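Local coordinates for protein ATP-dependent DNA helicase uvsW (PDB 1RIF) that couples ATP hydrolysis to 3'-5' translocation that unwinds duplex DNA and drives branch migration, the piece here covering its N-terminal domain and one helicase ATP-binding domain, at residues V5-H8 / D9-H12; L53-Y56 / N57-P61; K69-C72 / D73-Y77. The protein carries 1 engineered substitution. One frame throughout, in Å; residues are numbered along the deposited sequence.

All three contacts are local reversals in the N-terminal domain, and they follow one another in series without nesting or crossing. From the N terminus, contact 1 closes the short loop joining strand 3-8 to its antiparallel neighbour 12-16. Contact 2 comes next, turning the chain at 55-58 into strand 59-61, which lies against the other side of strand 12-16. These two touch, with His8 packing on Leu59 and His12 on Leu59, Leu60 and Pro61. After strand 59-61 the chain enters helix 68-74, and contact 3 shapes its C-terminal end on the way to strand 79-81, which runs parallel beside 3-8. Contact 3 stays about 8 Å from both others at the nearest atoms.

Contact 1: residues V5-H8 / D9-H12; sequences VHFH and DFSH
Asp9 begins the turn against the ring of Phe7: its backbone N lies 3.4 Å from Phe7 CE2, and its carbonyl O sits over one face of that ring, toward the rim. The carboxylate of Asp9 is folded back between its own backbone N and carbonyl carbon (chi1 74°), which keeps it beside the imidazole of His8 and aims it at the following residues; the two planes are turned 54° apart. Phe10 comes next and meets Phe7 in a T-shaped pair, centroids 5.1 Å apart and planes at 80°. Here Phe7 supplies the edge, its CZ standing over the face of Phe10 and 3.7 Å from Phe10 CZ. Ser11 donates twice to Asp9 OD1, by its backbone N (2.8 Å) from above the carboxylate plane and by OG (2.8 Å) from the syn side but tilted out of that plane. His12 adds a third bond from its backbone N to Asp9 OD1 (3.2 Å), so one oxygen gathers three donors, while His12 ND1 donates to Ser11 OG (2.8 Å) close to the imidazole plane. A water accepts from His8 N; its short link to His12 O is doubtful. The bond from Ser11 N makes an Asx turn and that from His12 N extends it to an Asx motif, here building the connection of a beta hairpin, between antiparallel strands 3-8 and 12-16.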
loop_
_atom_site.group_PDB
_atom_site.type_symbol
_atom_site.label_atom_id
_atom_site.label_comp_id
_atom_site.label_asym_id
_atom_site.label_seq_id
_atom_site.Cartn_x
_atom_site.Cartn_y
_atom_site.Cartn_z
ATOM N N VAL A 5 -19.795 -9.366 -2.258
ATOM C CA VAL A 5 -18.385 -9.195 -1.940
ATOM C C VAL A 5 -18.177 -9.136 -0.425
ATOM O O VAL A 5 -18.615 -8.201 0.249
ATOM C CB VAL A 5 -17.829 -7.927 -2.624
ATOM C CG1 VAL A 5 -16.348 -7.788 -2.355
ATOM C CG2 VAL A 5 -18.076 -8.011 -4.120
ATOM N N HIS A 6 -17.510 -10.157 0.101
ATOM C CA HIS A 6 -17.260 -10.256 1.530
ATOM C C HIS A 6 -15.869 -9.833 1.945
ATOM O O HIS A 6 -14.902 -9.969 1.198
ATOM C CB HIS A 6 -17.479 -11.691 2.019
ATOM C CG HIS A 6 -18.866 -12.203 1.803
ATOM N ND1 HIS A 6 -19.260 -12.813 0.631
ATOM C CD2 HIS A 6 -19.960 -12.173 2.599
ATOM C CE1 HIS A 6 -20.539 -13.136 0.715
ATOM N NE2 HIS A 6 -20.987 -12.758 1.900
ATOM N N PHE A 7 -15.778 -9.328 3.162
ATOM C CA PHE A 7 -14.505 -8.918 3.701
ATOM C C PHE A 7 -13.699 -10.214 3.915
ATOM O O PHE A 7 -14.269 -11.265 4.215
ATOM C CB PHE A 7 -14.728 -8.191 5.030
ATOM C CG PHE A 7 -13.482 -7.600 5.617
ATOM C CD1 PHE A 7 -13.091 -6.302 5.292
ATOM C CD2 PHE A 7 -12.683 -8.349 6.479
ATOM C CE1 PHE A 7 -11.925 -5.761 5.816
ATOM C CE2 PHE A 7 -11.514 -7.814 7.006
ATOM C CZ PHE A 7 -11.137 -6.515 6.672
ATOM N N HIS A 8 -12.383 -10.129 3.740
ATOM C CA HIS A 8 -11.460 -11.253 3.908
ATOM C C HIS A 8 -10.090 -10.599 4.133
ATOM O O HIS A 8 -9.315 -10.428 3.197
ATOM C CB HIS A 8 -11.429 -12.102 2.629
ATOM C CG HIS A 8 -10.464 -13.245 2.688
ATOM N ND1 HIS A 8 -10.779 -14.457 3.264
ATOM C CD2 HIS A 8 -9.170 -13.340 2.300
ATOM C CE1 HIS A 8 -9.719 -15.246 3.232
ATOM N NE2 HIS A 8 -8.730 -14.591 2.653
ATOM N N ASP A 9 -9.788 -10.242 5.375
ATOM C CA ASP A 9 -8.547 -9.538 5.725
ATOM C C ASP A 9 -8.255 -8.292 4.866
ATOM O O ASP A 9 -8.996 -7.969 3.932
ATOM C CB ASP A 9 -7.319 -10.490 5.797
ATOM C CG ASP A 9 -6.796 -10.951 4.435
ATOM O OD1 ASP A 9 -6.877 -10.205 3.437
ATOM O OD2 ASP A 9 -6.248 -12.074 4.385
ATOM N N PHE A 10 -7.183 -7.576 5.194
ATOM C CA PHE A 10 -6.865 -6.355 4.465
ATOM C C PHE A 10 -6.033 -6.464 3.200
ATOM O O PHE A 10 -5.592 -5.447 2.666
ATOM C CB PHE A 10 -6.237 -5.333 5.416
ATOM C CG PHE A 10 -7.205 -4.792 6.418
ATOM C CD1 PHE A 10 -7.245 -5.294 7.710
ATOM C CD2 PHE A 10 -8.135 -3.826 6.044
ATOM C CE1 PHE A 10 -8.199 -4.846 8.616
ATOM C CE2 PHE A 10 -9.099 -3.369 6.942
ATOM C CZ PHE A 10 -9.129 -3.881 8.232
ATOM N N SER A 11 -5.821 -7.682 2.710
ATOM C CA SER A 11 -5.068 -7.850 1.476
ATOM C C SER A 11 -6.038 -8.100 0.317
ATOM O O SER A 11 -5.832 -7.595 -0.790
ATOM C CB SER A 11 -4.063 -9.005 1.597
ATOM O OG SER A 11 -4.700 -10.273 1.635
ATOM N N HIS A 12 -7.115 -8.841 0.587
ATOM C CA HIS A 12 -8.110 -9.181 -0.437
ATOM C C HIS A 12 -9.545 -9.203 0.061
ATOM O O HIS A 12 -9.807 -9.169 1.254
ATOM C CB HIS A 12 -7.849 -10.581 -1.014
ATOM C CG HIS A 12 -6.523 -10.736 -1.688
ATOM N ND1 HIS A 12 -5.341 -10.866 -0.991
ATOM C CD2 HIS A 12 -6.196 -10.794 -3.000
ATOM C CE1 HIS A 12 -4.342 -11.000 -1.844
ATOM N NE2 HIS A 12 -4.834 -10.961 -3.070
HETATM O O HOH W 1 -11.383 -7.873 2.645
#

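Contact 2: residues L53-Y56 / N57-P61; sequences LLDY and NRLLP
Two flat groups, the carboxylate of Asp55 and the amide of Asn57, meet within a type I beta turn that runs from Asp55 to Arg58, with their planes 59° apart. Asn57 ND2 stands above the carboxylate, 69° out of its plane, and donates to Asp55 OD2 (3.1 Å); on the amide side the same bond stays close to the amide plane. The other oxygen works on the backbone. Asp55 OD1 accepts from Leu59 N (2.9 Å) nearly in line with its C-O bond, and weakly from Asn57 N (3.0 Å). With chi1 at 68°, CG sits between the backbone N and carbonyl carbon of Asp55, which brings OD1 within reach of the backbone N-H groups of Asn57 and Leu59. The turn itself is closed by Arg58 N to Asp55 O (3.0 Å). Arg58 points away, its guanidinium held by Glu19 and by Glu18 O, at the start of helix 19-28. Beyond the turn the two arms run nearly antiparallel, the second becoming strand 59-61, one edge of the N-terminal sheet within this chain. A weak bond from Asp55 N to Leu59 O (3.4 Å) links them, and Leu54 brings CD2 alongside that same oxygen while its CB packs on Leu60 CD1 (4.3 Å). Further along, the Pro61 ring fits against Leu53, its CD 3.1 Å from Leu53 O.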
loop_
_atom_site.group_PDB
_atom_site.type_symbol
_atom_site.label_atom_id
_atom_site.label_comp_id
_atom_site.label_asym_id
_atom_site.label_seq_id
_atom_site.Cartn_x
_atom_site.Cartn_y
_atom_site.Cartn_z
ATOM N N LEU A 53 -5.467 -11.290 -11.383
ATOM C CA LEU A 53 -5.528 -10.722 -10.036
ATOM C C LEU A 53 -6.663 -11.384 -9.237
ATOM O O LEU A 53 -6.681 -11.334 -8.015
ATOM C CB LEU A 53 -5.706 -9.194 -10.103
ATOM C CG LEU A 53 -4.499 -8.466 -10.712
ATOM C CD1 LEU A 53 -4.756 -6.980 -10.864
ATOM C CD2 LEU A 53 -3.295 -8.702 -9.815
ATOM N N LEU A 54 -7.607 -12.005 -9.939
ATOM C CA LEU A 54 -8.713 -12.711 -9.291
ATOM C C LEU A 54 -8.358 -14.204 -9.394
ATOM O O LEU A 54 -8.441 -14.784 -10.473
ATOM C CB LEU A 54 -10.026 -12.443 -10.037
ATOM C CG LEU A 54 -11.353 -12.614 -9.294
ATOM C CD1 LEU A 54 -12.358 -13.234 -10.241
ATOM C CD2 LEU A 54 -11.186 -13.480 -8.049
ATOM N N ASP A 55 -7.950 -14.822 -8.290
ATOM C CA ASP A 55 -7.577 -16.229 -8.331
ATOM C C ASP A 55 -8.800 -17.151 -8.276
ATOM O O ASP A 55 -9.941 -16.693 -8.212
ATOM C CB ASP A 55 -6.599 -16.557 -7.188
ATOM C CG ASP A 55 -7.244 -16.481 -5.807
ATOM O OD1 ASP A 55 -8.446 -16.167 -5.721
ATOM O OD2 ASP A 55 -6.547 -16.740 -4.801
ATOM N N TYR A 56 -8.565 -18.456 -8.322
ATOM C CA TYR A 56 -9.670 -19.406 -8.275
ATOM C C TYR A 56 -10.267 -19.505 -6.879
ATOM O O TYR A 56 -11.308 -20.130 -6.684
ATOM C CB TYR A 56 -9.216 -20.784 -8.757
ATOM C CG TYR A 56 -8.986 -20.844 -10.246
ATOM C CD1 TYR A 56 -7.696 -20.841 -10.773
ATOM C CD2 TYR A 56 -10.062 -20.893 -11.131
ATOM C CE1 TYR A 56 -7.482 -20.892 -12.146
ATOM C CE2 TYR A 56 -9.863 -20.943 -12.505
ATOM C CZ TYR A 56 -8.569 -20.943 -13.004
ATOM O OH TYR A 56 -8.365 -21.013 -14.359
ATOM N N ASN A 57 -9.604 -18.888 -5.907
ATOM C CA ASN A 57 -10.109 -18.875 -4.541
ATOM C C ASN A 57 -11.119 -17.738 -4.443
ATOM O O ASN A 57 -11.645 -17.452 -3.371
ATOM C CB ASN A 57 -8.972 -18.642 -3.547
ATOM C CG ASN A 57 -8.062 -19.844 -3.411
ATOM O OD1 ASN A 57 -8.430 -20.851 -2.804
ATOM N ND2 ASN A 57 -6.863 -19.749 -3.985
ATOM N N ARG A 58 -11.389 -17.102 -5.581
ATOM C CA ARG A 58 -12.328 -15.992 -5.660
ATOM C C ARG A 58 -11.903 -14.830 -4.749
ATOM O O ARG A 58 -12.742 -14.114 -4.200
ATOM C CB ARG A 58 -13.746 -16.470 -5.315
ATOM C CG ARG A 58 -14.317 -17.496 -6.303
ATOM C CD ARG A 58 -15.707 -17.986 -5.868
ATOM N NE ARG A 58 -16.817 -17.535 -6.723
ATOM C CZ ARG A 58 -17.200 -18.128 -7.856
ATOM N NH1 ARG A 58 -16.564 -19.204 -8.293
ATOM N NH2 ARG A 58 -18.232 -17.658 -8.544
ATOM N N LEU A 59 -10.593 -14.655 -4.598
ATOM C CA LEU A 59 -10.040 -13.579 -3.786
ATOM C C LEU A 59 -9.515 -12.505 -4.723
ATOM O O LEU A 59 -8.844 -12.805 -5.707
ATOM C CB LEU A 59 -8.900 -14.087 -2.909
ATOM C CG LEU A 59 -9.264 -15.089 -1.816
ATOM C CD1 LEU A 59 -8.014 -15.507 -1.072
ATOM C CD2 LEU A 59 -10.264 -14.472 -0.857
ATOM N N LEU A 60 -9.824 -11.252 -4.413
ATOM C CA LEU A 60 -9.391 -10.125 -5.230
ATOM C C LEU A 60 -8.633 -9.110 -4.372
ATOM O O LEU A 60 -9.060 -8.786 -3.261
ATOM C CB LEU A 60 -10.609 -9.449 -5.847
ATOM C CG LEU A 60 -10.324 -8.220 -6.702
ATOM C CD1 LEU A 60 -9.978 -8.650 -8.114
ATOM C CD2 LEU A 60 -11.538 -7.321 -6.699
ATOM N N PRO A 61 -7.489 -8.606 -4.860
ATOM C CA PRO A 61 -6.812 -7.634 -4.000
ATOM C C PRO A 61 -7.762 -6.498 -3.592
ATOM O O PRO A 61 -8.486 -5.940 -4.423
ATOM C CB PRO A 61 -5.609 -7.180 -4.844
ATOM C CG PRO A 61 -5.870 -7.708 -6.220
ATOM C CD PRO A 61 -6.655 -8.963 -6.016
#

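Contact 3: residues K69-C72 / D73-Y77; sequences KKFC and DNFGY
The C-terminal end of helix 68-74 in the N-terminal domain has the pattern of a Schellman motif, with an aromatic cluster of Phe71, Phe75 and Tyr77 on one flank. Its defining bond runs from Tyr77 N back to Cys72 O (2.7 Å), in the carbonyl plane and on a lone pair, and a weak inner bond joins Gly76 N to Asp73 O. Gly76 supplies the positive phi at which the chain reverses. As is usual for this motif, the residues at the ends of the long bond also pack, Cys72 CB lying 4.0 Å from Tyr77 CB. A bound gold ion sits about 3 Å from the side chain of Cys72.

Phe75 N still bonds to Phe71 O (3.1 Å), and the same four-residue spacing sets the two phenyl rings one turn apart. Phe71 holds CG anti to its own N (chi1 -179°), whereas Phe75 has CG beside the backbone N, and the rings come together as an offset stack with centroids 4.4 Å apart and planes at 25°. The closest approach is between rim carbons, Phe71 CE1 and Phe75 CE1, 3.3 Å apart. From the far end of the turn Tyr77 approaches Phe71 with CD2, which reaches Phe71 CE2 at 3.3 Å; these planes are also near parallel, but slid so far that the rings barely overlap. The carbonyl O of Phe75 lies over the centre of the Tyr77 ring, and Tyr77 OH is hydrogen-bonded to Glu24 OE1. Helix 19-28 packs on the cluster, with Glu24, Leu25 and Phe28 against Phe71, Glu24 also against Phe75, and Thr21 against Tyr77; Ile3 of strand 3-8 touches both Phe71 and Tyr77. Away from the rings, Lys69 reaches forward one turn, its chain bent at chi2 and chi4, and brings CE and NZ to Asp73 OD1, NZ ending in a long salt bridge, 3.8 Å from that oxygen.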
loop_
_atom_site.group_PDB
_atom_site.type_symbol
_atom_site.label_atom_id
_atom_site.label_comp_id
_atom_site.label_asym_id
_atom_site.label_seq_id
_atom_site.Cartn_x
_atom_site.Cartn_y
_atom_site.Cartn_z
ATOM N N LYS A 69 -17.436 -2.191 -9.862
ATOM C CA LYS A 69 -18.629 -1.465 -10.281
ATOM C C LYS A 69 -18.621 -1.280 -11.801
ATOM O O LYS A 69 -19.674 -1.253 -12.431
ATOM C CB LYS A 69 -18.707 -0.106 -9.577
ATOM C CG LYS A 69 -20.013 0.638 -9.832
ATOM C CD LYS A 69 -21.222 -0.146 -9.319
ATOM C CE LYS A 69 -22.527 0.347 -9.941
ATOM N NZ LYS A 69 -22.699 1.818 -9.791
ATOM N N LYS A 70 -17.428 -1.154 -12.382
ATOM C CA LYS A 70 -17.285 -1.006 -13.832
ATOM C C LYS A 70 -17.856 -2.278 -14.444
ATOM O O LYS A 70 -18.647 -2.245 -15.388
ATOM C CB LYS A 70 -15.813 -0.919 -14.230
ATOM C CG LYS A 70 -14.944 -0.047 -13.339
ATOM C CD LYS A 70 -15.023 1.428 -13.713
ATOM C CE LYS A 70 -13.988 2.240 -12.930
ATOM N NZ LYS A 70 -13.866 3.646 -13.420
ATOM N N PHE A 71 -17.427 -3.405 -13.885
ATOM C CA PHE A 71 -17.846 -4.731 -14.320
ATOM C C PHE A 71 -19.366 -4.866 -14.290
ATOM O O PHE A 71 -20.008 -4.974 -15.331
ATOM C CB PHE A 71 -17.218 -5.787 -13.407
ATOM C CG PHE A 71 -17.571 -7.197 -13.774
ATOM C CD1 PHE A 71 -16.909 -7.848 -14.809
ATOM C CD2 PHE A 71 -18.581 -7.873 -13.094
ATOM C CE1 PHE A 71 -17.249 -9.150 -15.158
ATOM C CE2 PHE A 71 -18.927 -9.172 -13.438
ATOM C CZ PHE A 71 -18.261 -9.812 -14.470
ATOM N N CYS A 72 -19.931 -4.861 -13.087
ATOM C CA CYS A 72 -21.369 -4.995 -12.890
ATOM C C CYS A 72 -22.214 -4.084 -13.796
ATOM O O CYS A 72 -23.326 -4.451 -14.171
ATOM C CB CYS A 72 -21.708 -4.700 -11.439
ATOM S SG CYS A 72 -21.444 -2.951 -11.051
ATOM N N ASP A 73 -21.714 -2.895 -14.127
ATOM C CA ASP A 73 -22.459 -1.988 -15.007
ATOM C C ASP A 73 -22.512 -2.576 -16.411
ATOM O O ASP A 73 -23.547 -2.546 -17.077
ATOM C CB ASP A 73 -21.797 -0.606 -15.097
ATOM C CG ASP A 73 -21.942 0.205 -13.824
ATOM O OD1 ASP A 73 -22.959 0.036 -13.115
ATOM O OD2 ASP A 73 -21.043 1.027 -13.547
ATOM N N ASN A 74 -21.372 -3.105 -16.847
ATOM C CA ASN A 74 -21.220 -3.721 -18.163
ATOM C C ASN A 74 -22.100 -4.968 -18.360
ATOM O O ASN A 74 -22.801 -5.093 -19.369
ATOM C CB ASN A 74 -19.749 -4.092 -18.365
ATOM C CG ASN A 74 -19.500 -4.820 -19.664
ATOM O OD1 ASN A 74 -18.564 -5.617 -19.767
ATOM N ND2 ASN A 74 -20.320 -4.540 -20.670
ATOM N N PHE A 75 -22.065 -5.885 -17.397
ATOM C CA PHE A 75 -22.846 -7.114 -17.497
ATOM C C PHE A 75 -24.206 -7.025 -16.821
ATOM O O PHE A 75 -24.875 -8.041 -16.616
ATOM C CB PHE A 75 -22.067 -8.287 -16.903
ATOM C CG PHE A 75 -20.756 -8.554 -17.580
ATOM C CD1 PHE A 75 -19.676 -7.688 -17.410
ATOM C CD2 PHE A 75 -20.594 -9.675 -18.388
ATOM C CE1 PHE A 75 -18.451 -7.933 -18.033
ATOM C CE2 PHE A 75 -19.371 -9.933 -19.017
ATOM C CZ PHE A 75 -18.298 -9.058 -18.837
ATOM N N GLY A 76 -24.610 -5.808 -16.477
ATOM C CA GLY A 76 -25.888 -5.614 -15.826
ATOM C C GLY A 76 -26.050 -6.447 -14.567
ATOM O O GLY A 76 -27.127 -6.996 -14.320
ATOM N N TYR A 77 -24.994 -6.543 -13.763
ATOM C CA TYR A 77 -25.061 -7.326 -12.536
ATOM C C TYR A 77 -25.414 -6.504 -11.303
ATOM O O TYR A 77 -25.115 -5.309 -11.227
ATOM C CB TYR A 77 -23.735 -8.055 -12.285
ATOM C CG TYR A 77 -23.489 -9.242 -13.192
ATOM C CD1 TYR A 77 -24.488 -10.191 -13.417
ATOM C CD2 TYR A 77 -22.246 -9.440 -13.795
ATOM C CE1 TYR A 77 -24.254 -11.309 -14.222
ATOM C CE2 TYR A 77 -21.999 -10.559 -14.601
ATOM C CZ TYR A 77 -23.006 -11.486 -14.809
ATOM O OH TYR A 77 -22.771 -12.594 -15.595
#